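Local structure of endoglucanase (Uncultured bacterium, 3X17) at residues A[114-119]-A[465-470]; A[159-164]-A[237-242]; A[331-336]-A[375-380]. The protein hydrolyses internal beta-1,4-glucosidic bonds of cellulose, as a family 9 endoglucanase with an (alpha/alpha)6 barrel behind an N-terminal Ig-like domain. All coordinates share one frame; numbering follows the deposited sequence.

Contact 1: A[114-119]-A[465-470]; sequences PVYRDV and QLDYVL
Tyr-116 and Leu-466 reach toward each other from opposite directions, and the leucine lays one methyl over the tyrosine ring. Its CD1 stands 3.9 Å from the centroid of the Tyr-116 ring, 22° off the normal, a CH-pi contact over the face. The opposite face of the same ring is covered by CG2 of the preceding residue, Val-115, so the phenol is sandwiched between two methyls. Leu-470 comes in at the edge instead: its CD1 sits near the ring plane, 4.1 Å from Tyr-116 CE1, and also touches Val-119 CG2 at 4.2 Å. With CG anti to the carbonyl carbon (chi1 -76°), Tyr-116 sends its hydroxyl across to the helix of Leu-466. There Tyr-116 OH donates a hydrogen bond to a water 2.7 Å away lying in the ring plane, and that water donates to Asp-467 OD1 at 2.6 Å. Asp-467 OD1 also accepts from Asn-21 and OD2 from Gln-32, tying helix 456-469 to the Ig-like domain. Phe-556 of helix 543-558 touches both Tyr-116 and Leu-466. Helices 115-130 and 456-469 of the barrel are thus joined by buried apolar carbon, and the phenol's polar end is satisfied through water rather than directly by the carboxylate.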
# COMPACT_ATOMS: atom_id res chain seq x y z
N PRO A 114 6.20 -21.23 -0.88
CA PRO A 114 5.47 -20.19 -1.62
C PRO A 114 4.91 -19.12 -0.67
O PRO A 114 3.69 -18.94 -0.55
CB PRO A 114 4.36 -20.98 -2.31
CG PRO A 114 4.06 -22.11 -1.33
CD PRO A 114 5.41 -22.47 -0.71
N VAL A 115 5.79 -18.42 0.03
CA VAL A 115 5.37 -17.69 1.21
C VAL A 115 4.50 -16.46 0.88
O VAL A 115 3.79 -15.96 1.74
CB VAL A 115 6.57 -17.26 2.07
CG1 VAL A 115 7.32 -18.51 2.55
CG2 VAL A 115 7.50 -16.32 1.28
N TYR A 116 4.58 -15.96 -0.35
CA TYR A 116 3.89 -14.72 -0.65
C TYR A 116 2.45 -14.98 -1.05
O TYR A 116 1.69 -14.04 -1.21
CB TYR A 116 4.63 -13.88 -1.68
CG TYR A 116 5.82 -13.20 -1.04
CD1 TYR A 116 5.63 -12.28 -0.03
CD2 TYR A 116 7.13 -13.65 -1.30
CE1 TYR A 116 6.70 -11.77 0.70
CE2 TYR A 116 8.22 -13.07 -0.65
CZ TYR A 116 7.99 -12.16 0.38
OH TYR A 116 9.03 -11.57 1.05
N ARG A 117 2.07 -16.25 -1.13
CA ARG A 117 0.67 -16.60 -1.28
C ARG A 117 -0.10 -16.27 0.00
O ARG A 117 -1.20 -15.76 -0.05
CB ARG A 117 0.50 -18.08 -1.65
CG ARG A 117 0.70 -18.33 -3.14
CD ARG A 117 0.53 -19.81 -3.51
NE ARG A 117 1.04 -20.06 -4.86
CZ ARG A 117 1.49 -21.24 -5.29
NH1 ARG A 117 1.49 -22.30 -4.48
NH2 ARG A 117 1.95 -21.35 -6.53
N ASP A 118 0.49 -16.60 1.14
CA ASP A 118 -0.12 -16.31 2.42
C ASP A 118 -0.03 -14.83 2.76
O ASP A 118 -0.94 -14.30 3.39
CB ASP A 118 0.53 -17.14 3.53
CG ASP A 118 0.39 -18.63 3.30
OD1 ASP A 118 -0.75 -19.09 3.05
OD2 ASP A 118 1.43 -19.29 3.17
N VAL A 119 1.08 -14.19 2.42
CA VAL A 119 1.21 -12.74 2.62
C VAL A 119 0.13 -12.00 1.80
O VAL A 119 -0.61 -11.18 2.33
CB VAL A 119 2.60 -12.22 2.20
CG1 VAL A 119 2.62 -10.70 2.19
CG2 VAL A 119 3.66 -12.74 3.11
N GLN A 465 11.83 -4.79 -0.50
CA GLN A 465 10.82 -3.96 0.20
C GLN A 465 9.84 -4.82 1.00
O GLN A 465 9.46 -4.46 2.13
CB GLN A 465 10.05 -3.07 -0.77
CG GLN A 465 10.95 -2.20 -1.59
CD GLN A 465 12.10 -1.65 -0.77
OE1 GLN A 465 11.88 -1.11 0.34
NE2 GLN A 465 13.34 -1.80 -1.29
N LEU A 466 9.49 -5.98 0.45
CA LEU A 466 8.84 -7.01 1.24
C LEU A 466 9.70 -7.50 2.40
O LEU A 466 9.21 -7.58 3.53
CB LEU A 466 8.36 -8.16 0.37
CG LEU A 466 7.30 -7.85 -0.68
CD1 LEU A 466 7.20 -9.00 -1.67
CD2 LEU A 466 5.93 -7.71 0.00
N ASP A 467 10.96 -7.85 2.16
CA ASP A 467 11.83 -8.29 3.27
C ASP A 467 11.86 -7.25 4.37
O ASP A 467 11.92 -7.59 5.55
CB ASP A 467 13.28 -8.60 2.82
CG ASP A 467 13.37 -9.77 1.80
OD1 ASP A 467 12.51 -10.70 1.81
OD2 ASP A 467 14.36 -9.78 1.04
N TYR A 468 11.94 -5.99 3.96
CA TYR A 468 12.11 -4.89 4.90
C TYR A 468 10.88 -4.70 5.81
O TYR A 468 11.02 -4.63 7.04
CB TYR A 468 12.43 -3.59 4.17
CG TYR A 468 12.31 -2.37 5.06
CD1 TYR A 468 13.37 -1.97 5.88
CD2 TYR A 468 11.19 -1.54 5.00
CE1 TYR A 468 13.26 -0.85 6.70
CE2 TYR A 468 11.11 -0.39 5.77
CZ TYR A 468 12.13 -0.06 6.64
OH TYR A 468 12.01 1.05 7.45
N VAL A 469 9.68 -4.74 5.23
CA VAL A 469 8.48 -4.56 6.04
C VAL A 469 8.16 -5.82 6.83
O VAL A 469 7.29 -5.80 7.70
CB VAL A 469 7.21 -4.12 5.25
CG1 VAL A 469 7.39 -2.76 4.56
CG2 VAL A 469 6.76 -5.20 4.27
N LEU A 470 8.87 -6.91 6.52
CA LEU A 470 8.60 -8.17 7.19
C LEU A 470 9.74 -8.61 8.09
O LEU A 470 9.81 -9.78 8.47
CB LEU A 470 8.21 -9.28 6.19
CG LEU A 470 6.83 -9.09 5.56
CD1 LEU A 470 6.63 -10.10 4.42
CD2 LEU A 470 5.72 -9.27 6.59
O HOH W 1 11.41 -12.90 0.89

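Contact 2: A[159-164]-A[237-242]; sequences DPFYRA and QRPDGA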
# COMPACT_ATOMS: atom_id res chain seq x y z
N ASP A 159 -25.50 22.38 -1.92
CA ASP A 159 -24.98 22.40 -3.26
C ASP A 159 -26.19 22.37 -4.15
O ASP A 159 -27.31 22.33 -3.66
CB ASP A 159 -23.97 21.25 -3.52
CG ASP A 159 -24.60 19.84 -3.45
OD1 ASP A 159 -25.73 19.64 -3.95
OD2 ASP A 159 -23.91 18.91 -2.97
N PRO A 160 -25.98 22.37 -5.46
CA PRO A 160 -27.07 22.42 -6.41
C PRO A 160 -28.10 21.29 -6.26
O PRO A 160 -29.20 21.40 -6.80
CB PRO A 160 -26.34 22.27 -7.74
CG PRO A 160 -25.04 22.94 -7.48
CD PRO A 160 -24.67 22.46 -6.12
N PHE A 161 -27.71 20.15 -5.68
CA PHE A 161 -28.63 19.01 -5.68
C PHE A 161 -29.32 18.88 -4.34
O PHE A 161 -30.47 18.48 -4.27
CB PHE A 161 -27.90 17.70 -6.08
CG PHE A 161 -27.47 17.69 -7.50
CD1 PHE A 161 -28.33 17.23 -8.48
CD2 PHE A 161 -26.31 18.37 -7.88
CE1 PHE A 161 -27.99 17.32 -9.82
CE2 PHE A 161 -25.95 18.46 -9.22
CZ PHE A 161 -26.77 17.90 -10.19
N TYR A 162 -28.59 19.20 -3.27
CA TYR A 162 -29.00 18.87 -1.92
C TYR A 162 -28.76 20.05 -0.99
O TYR A 162 -27.66 20.65 -1.00
CB TYR A 162 -28.20 17.68 -1.39
CG TYR A 162 -28.22 16.46 -2.28
CD1 TYR A 162 -29.39 15.72 -2.47
CD2 TYR A 162 -27.03 15.97 -2.81
CE1 TYR A 162 -29.39 14.58 -3.28
CE2 TYR A 162 -27.01 14.83 -3.61
CZ TYR A 162 -28.19 14.16 -3.88
OH TYR A 162 -28.13 13.01 -4.64
N ARG A 163 -29.71 20.30 -0.10
CA ARG A 163 -29.47 21.22 1.00
C ARG A 163 -28.72 20.51 2.12
O ARG A 163 -28.88 19.30 2.32
CB ARG A 163 -30.80 21.80 1.51
CG ARG A 163 -31.58 22.58 0.42
CD ARG A 163 -30.95 23.94 0.15
NE ARG A 163 -31.44 24.57 -1.08
CZ ARG A 163 -32.53 25.33 -1.18
NH1 ARG A 163 -33.33 25.51 -0.15
NH2 ARG A 163 -32.85 25.88 -2.35
N ALA A 164 -27.87 21.26 2.83
CA ALA A 164 -27.24 20.77 4.03
C ALA A 164 -28.27 20.02 4.87
O ALA A 164 -29.38 20.51 5.08
CB ALA A 164 -26.60 21.96 4.88
N GLN A 237 -21.04 10.01 -5.66
CA GLN A 237 -21.11 10.79 -6.86
C GLN A 237 -22.44 11.52 -7.01
O GLN A 237 -23.51 10.93 -6.96
CB GLN A 237 -20.78 9.97 -8.13
CG GLN A 237 -20.47 10.87 -9.35
CD GLN A 237 -20.28 10.08 -10.66
OE1 GLN A 237 -20.84 8.99 -10.84
NE2 GLN A 237 -19.49 10.64 -11.59
N ARG A 238 -22.33 12.77 -7.39
CA ARG A 238 -23.46 13.66 -7.51
C ARG A 238 -23.89 13.59 -8.98
O ARG A 238 -23.05 13.29 -9.84
CB ARG A 238 -22.91 15.04 -7.17
CG ARG A 238 -23.88 16.09 -6.86
CD ARG A 238 -23.28 17.37 -7.40
NE ARG A 238 -22.62 18.10 -6.36
CZ ARG A 238 -21.95 19.23 -6.54
NH1 ARG A 238 -21.67 19.68 -7.77
NH2 ARG A 238 -21.54 19.89 -5.48
N PRO A 239 -25.17 13.84 -9.29
CA PRO A 239 -25.61 13.51 -10.64
C PRO A 239 -24.90 14.30 -11.73
O PRO A 239 -24.91 13.89 -12.89
CB PRO A 239 -27.11 13.86 -10.62
CG PRO A 239 -27.50 13.65 -9.20
CD PRO A 239 -26.32 14.16 -8.41
N ASP A 240 -24.27 15.43 -11.39
CA ASP A 240 -23.54 16.15 -12.41
C ASP A 240 -22.16 15.49 -12.65
O ASP A 240 -21.46 15.84 -13.60
CB ASP A 240 -23.45 17.66 -12.12
CG ASP A 240 -22.70 17.98 -10.83
OD1 ASP A 240 -22.41 17.05 -10.05
OD2 ASP A 240 -22.49 19.17 -10.55
N GLY A 241 -21.81 14.49 -11.83
CA GLY A 241 -20.55 13.74 -12.02
C GLY A 241 -19.49 14.10 -11.02
O GLY A 241 -18.52 13.35 -10.84
N ALA A 242 -19.71 15.17 -10.25
CA ALA A 242 -18.76 15.52 -9.20
C ALA A 242 -18.79 14.50 -8.04
O ALA A 242 -19.80 13.86 -7.81
CB ALA A 242 -19.04 16.95 -8.67
O HOH W 2 -25.97 11.92 -5.57
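Phe-161 lies against the turn at Arg-238 to Gly-241, with Pro-239 over one face of its ring. Pro-239 CD is 3.8 Å from the ring centroid and 16° off the normal, a CH-pi contact, and Pro-239 CB adds to it at 3.7 Å from Phe-161 CE1. Farther round the ring, the aliphatic part of Arg-238 and the carboxylate of Asp-240 approach obliquely. Kinks in the Arg-238 chain (chi3 -97°) carry its guanidinium back between two acids. On its own loop, Arg-238 NH1 meets the syn lone pair of Asp-240 OD2 at 2.9 Å, nearly in the guanidinium plane; across the contact, Arg-238 NH2 makes a longer salt bridge of 3.6 Å to Asp-159 OD2. NE is buried with no partner.

In the next shell, Asp-159 OD1 accepts from Phe-161 N at 2.7 Å and from Tyr-162 N at 3.0 Å, fixing the loop that presents the phenylalanine, while OD2 also bonds Tyr-244. A water links Tyr-162 OH to Gln-237 O. An Asx turn at Asp-159 thus faces a type I beta turn before strand 243-249, two surface loops of the catalytic domain joined by the phenylalanine packed on proline and arginine, with the Asp-159, Arg-238, Asp-240 salt-bridge network beside it.

Contact 3: A[331-336]-A[375-380]; sequences YDDRDD and SWVNPA. With CA (calcium ion), chain E.
Two irregular loops run closest at Asp-333 and Val-377, whose CA atoms are 5.2 Å apart, and a calcium ion ties them together there. Asp-333 points its carboxylate at the metal, CG anti to the backbone N (chi1 169°), and binds with both oxygens, OD1 at 2.6 Å and OD2 at 2.5 Å from the calcium. The calcium also takes Asp-335 O at 2.2 Å, from the same loop, and Val-377 O at 2.4 Å, from the facing one. A water also binds, and Asp-338 and Asp-339, at the start of helix 337-351, complete the site. Crowding of Asp-333 OD2 against Val-377 O is therefore a matter of shared metal, not of a hydrogen bond.

Beside the ion, Tyr-331 and Trp-376 form a T-shaped pair. The tyrosine turns its CD1 edge onto the indole, centroids of its ring and the five-membered ring 4.7 Å apart and planes at 78°, with Tyr-331 CD1 only 3.5 Å from Trp-376 CE2. Val-377 CG2 covers the other indole face, and Tyr-331 CA lies off-centre over the six-membered ring. Asp-333 N meets the indole edge in its plane, so the tryptophan fills the angle between the tyrosine and the metal-binding aspartate. Replacing Trp-376 by an alanine would probably open a gap beside Asp-333 and leave the Tyr-331 ring edge without the face it packs on. Tyr-331 OH is hydrogen-bonded to Asp-176, while Ser-375 OG accepts from Asn-378 N at 3.1 Å in an ST motif that shapes the second loop. This is probably a structural calcium site of the (alpha/alpha)6 barrel: carboxylates and a carbonyl from the first loop and the helix it leads into, 337-351, closed by one carbonyl of the second loop, which leads into helix 381-390.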
# COMPACT_ATOMS: atom_id res chain seq x y z
N TYR A 331 -6.74 14.80 3.88
CA TYR A 331 -6.33 14.43 2.51
C TYR A 331 -6.44 15.62 1.58
O TYR A 331 -7.11 15.57 0.55
CB TYR A 331 -7.14 13.22 1.97
CG TYR A 331 -6.79 11.93 2.68
CD1 TYR A 331 -5.48 11.46 2.72
CD2 TYR A 331 -7.75 11.23 3.42
CE1 TYR A 331 -5.14 10.32 3.44
CE2 TYR A 331 -7.42 10.05 4.14
CZ TYR A 331 -6.11 9.61 4.15
OH TYR A 331 -5.75 8.46 4.84
N ASP A 332 -5.75 16.70 1.94
CA ASP A 332 -5.91 17.95 1.24
C ASP A 332 -4.95 18.00 0.04
O ASP A 332 -3.87 18.64 0.09
CB ASP A 332 -5.68 19.13 2.21
CG ASP A 332 -4.40 19.01 2.99
OD1 ASP A 332 -3.92 17.87 3.22
OD2 ASP A 332 -3.83 20.06 3.33
N ASP A 333 -5.29 17.23 -0.99
CA ASP A 333 -4.48 17.14 -2.21
C ASP A 333 -4.72 18.43 -3.01
O ASP A 333 -5.83 18.70 -3.44
CB ASP A 333 -4.91 15.92 -3.02
CG ASP A 333 -4.32 15.90 -4.44
OD1 ASP A 333 -3.45 16.73 -4.79
OD2 ASP A 333 -4.78 15.06 -5.23
N ARG A 334 -3.72 19.29 -3.05
CA ARG A 334 -3.93 20.68 -3.48
C ARG A 334 -3.61 20.95 -4.96
O ARG A 334 -3.56 22.11 -5.39
CB ARG A 334 -3.24 21.67 -2.51
CG ARG A 334 -3.69 21.38 -1.06
CD ARG A 334 -3.44 22.47 -0.04
NE ARG A 334 -4.66 23.23 0.22
CZ ARG A 334 -5.32 23.26 1.37
NH1 ARG A 334 -4.91 22.58 2.42
NH2 ARG A 334 -6.43 23.98 1.45
N ASP A 335 -3.57 19.89 -5.76
CA ASP A 335 -3.41 20.02 -7.22
C ASP A 335 -4.08 18.85 -7.95
O ASP A 335 -3.77 17.68 -7.67
CB ASP A 335 -1.91 20.09 -7.56
CG ASP A 335 -1.63 20.29 -9.05
OD1 ASP A 335 -2.58 20.37 -9.86
OD2 ASP A 335 -0.44 20.31 -9.43
N ASP A 336 -4.96 19.16 -8.90
CA ASP A 336 -5.73 18.13 -9.57
C ASP A 336 -5.21 17.73 -10.96
O ASP A 336 -5.85 16.93 -11.67
CB ASP A 336 -7.22 18.51 -9.63
CG ASP A 336 -7.52 19.63 -10.64
OD1 ASP A 336 -6.62 20.00 -11.41
OD2 ASP A 336 -8.69 20.08 -10.70
N SER A 375 0.77 7.72 -5.02
CA SER A 375 0.27 8.18 -3.72
C SER A 375 -1.10 8.87 -3.91
O SER A 375 -1.48 9.17 -5.02
CB SER A 375 1.27 9.18 -3.10
OG SER A 375 1.15 10.44 -3.74
N TRP A 376 -1.83 9.11 -2.81
CA TRP A 376 -3.09 9.86 -2.86
C TRP A 376 -2.93 11.33 -3.27
O TRP A 376 -3.90 11.96 -3.71
CB TRP A 376 -3.85 9.76 -1.53
CG TRP A 376 -3.14 10.36 -0.33
CD1 TRP A 376 -2.45 9.67 0.64
CD2 TRP A 376 -3.15 11.73 0.08
NE1 TRP A 376 -1.93 10.55 1.56
CE2 TRP A 376 -2.35 11.82 1.25
CE3 TRP A 376 -3.67 12.91 -0.46
CZ2 TRP A 376 -2.12 13.02 1.93
CZ3 TRP A 376 -3.44 14.12 0.21
CH2 TRP A 376 -2.68 14.16 1.40
N VAL A 377 -1.71 11.84 -3.21
CA VAL A 377 -1.42 13.17 -3.77
C VAL A 377 -1.26 13.09 -5.30
O VAL A 377 -1.97 13.79 -6.05
CB VAL A 377 -0.16 13.77 -3.14
CG1 VAL A 377 0.22 15.08 -3.83
CG2 VAL A 377 -0.37 14.02 -1.63
N ASN A 378 -0.35 12.21 -5.73
CA ASN A 378 -0.00 12.07 -7.14
C ASN A 378 -0.09 10.60 -7.58
O ASN A 378 0.73 9.79 -7.19
CB ASN A 378 1.41 12.59 -7.38
CG ASN A 378 1.83 12.51 -8.82
OD1 ASN A 378 1.16 11.89 -9.65
ND2 ASN A 378 2.97 13.09 -9.12
N PRO A 379 -1.16 10.24 -8.27
CA PRO A 379 -1.35 8.87 -8.72
C PRO A 379 -0.89 8.67 -10.18
O PRO A 379 -1.15 7.63 -10.79
CB PRO A 379 -2.87 8.72 -8.63
CG PRO A 379 -3.37 10.02 -9.02
CD PRO A 379 -2.40 11.04 -8.39
N ALA A 380 -0.29 9.70 -10.77
CA ALA A 380 -0.14 9.72 -12.22
C ALA A 380 0.80 8.63 -12.80
O ALA A 380 0.74 8.38 -13.99
CB ALA A 380 0.29 11.13 -12.71
CA CA E . -3.20 15.59 -7.07
O HOH W 3 -0.91 16.56 -7.02

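In the fold
Contact 1 is buried, whereas contacts 2 and 3 are surface contacts; all three fall in the family 9 catalytic domain. Contact 1 joins an early helix to a late one, and the chain between them holds both other contacts, first contact 2 and then contact 3. The latter two share a side of the chain's centre, opposite to contact 1, with centres about 22 Å apart; helix 294-312 backs the turn of contact 2 and precedes the first loop of contact 3. Their chemistry follows their setting: methyls and a bridging water between helices in contact 1, charge pairs and a proline on a phenylalanine face between loops in contact 2, and a metal ion beside an aromatic pair in contact 3.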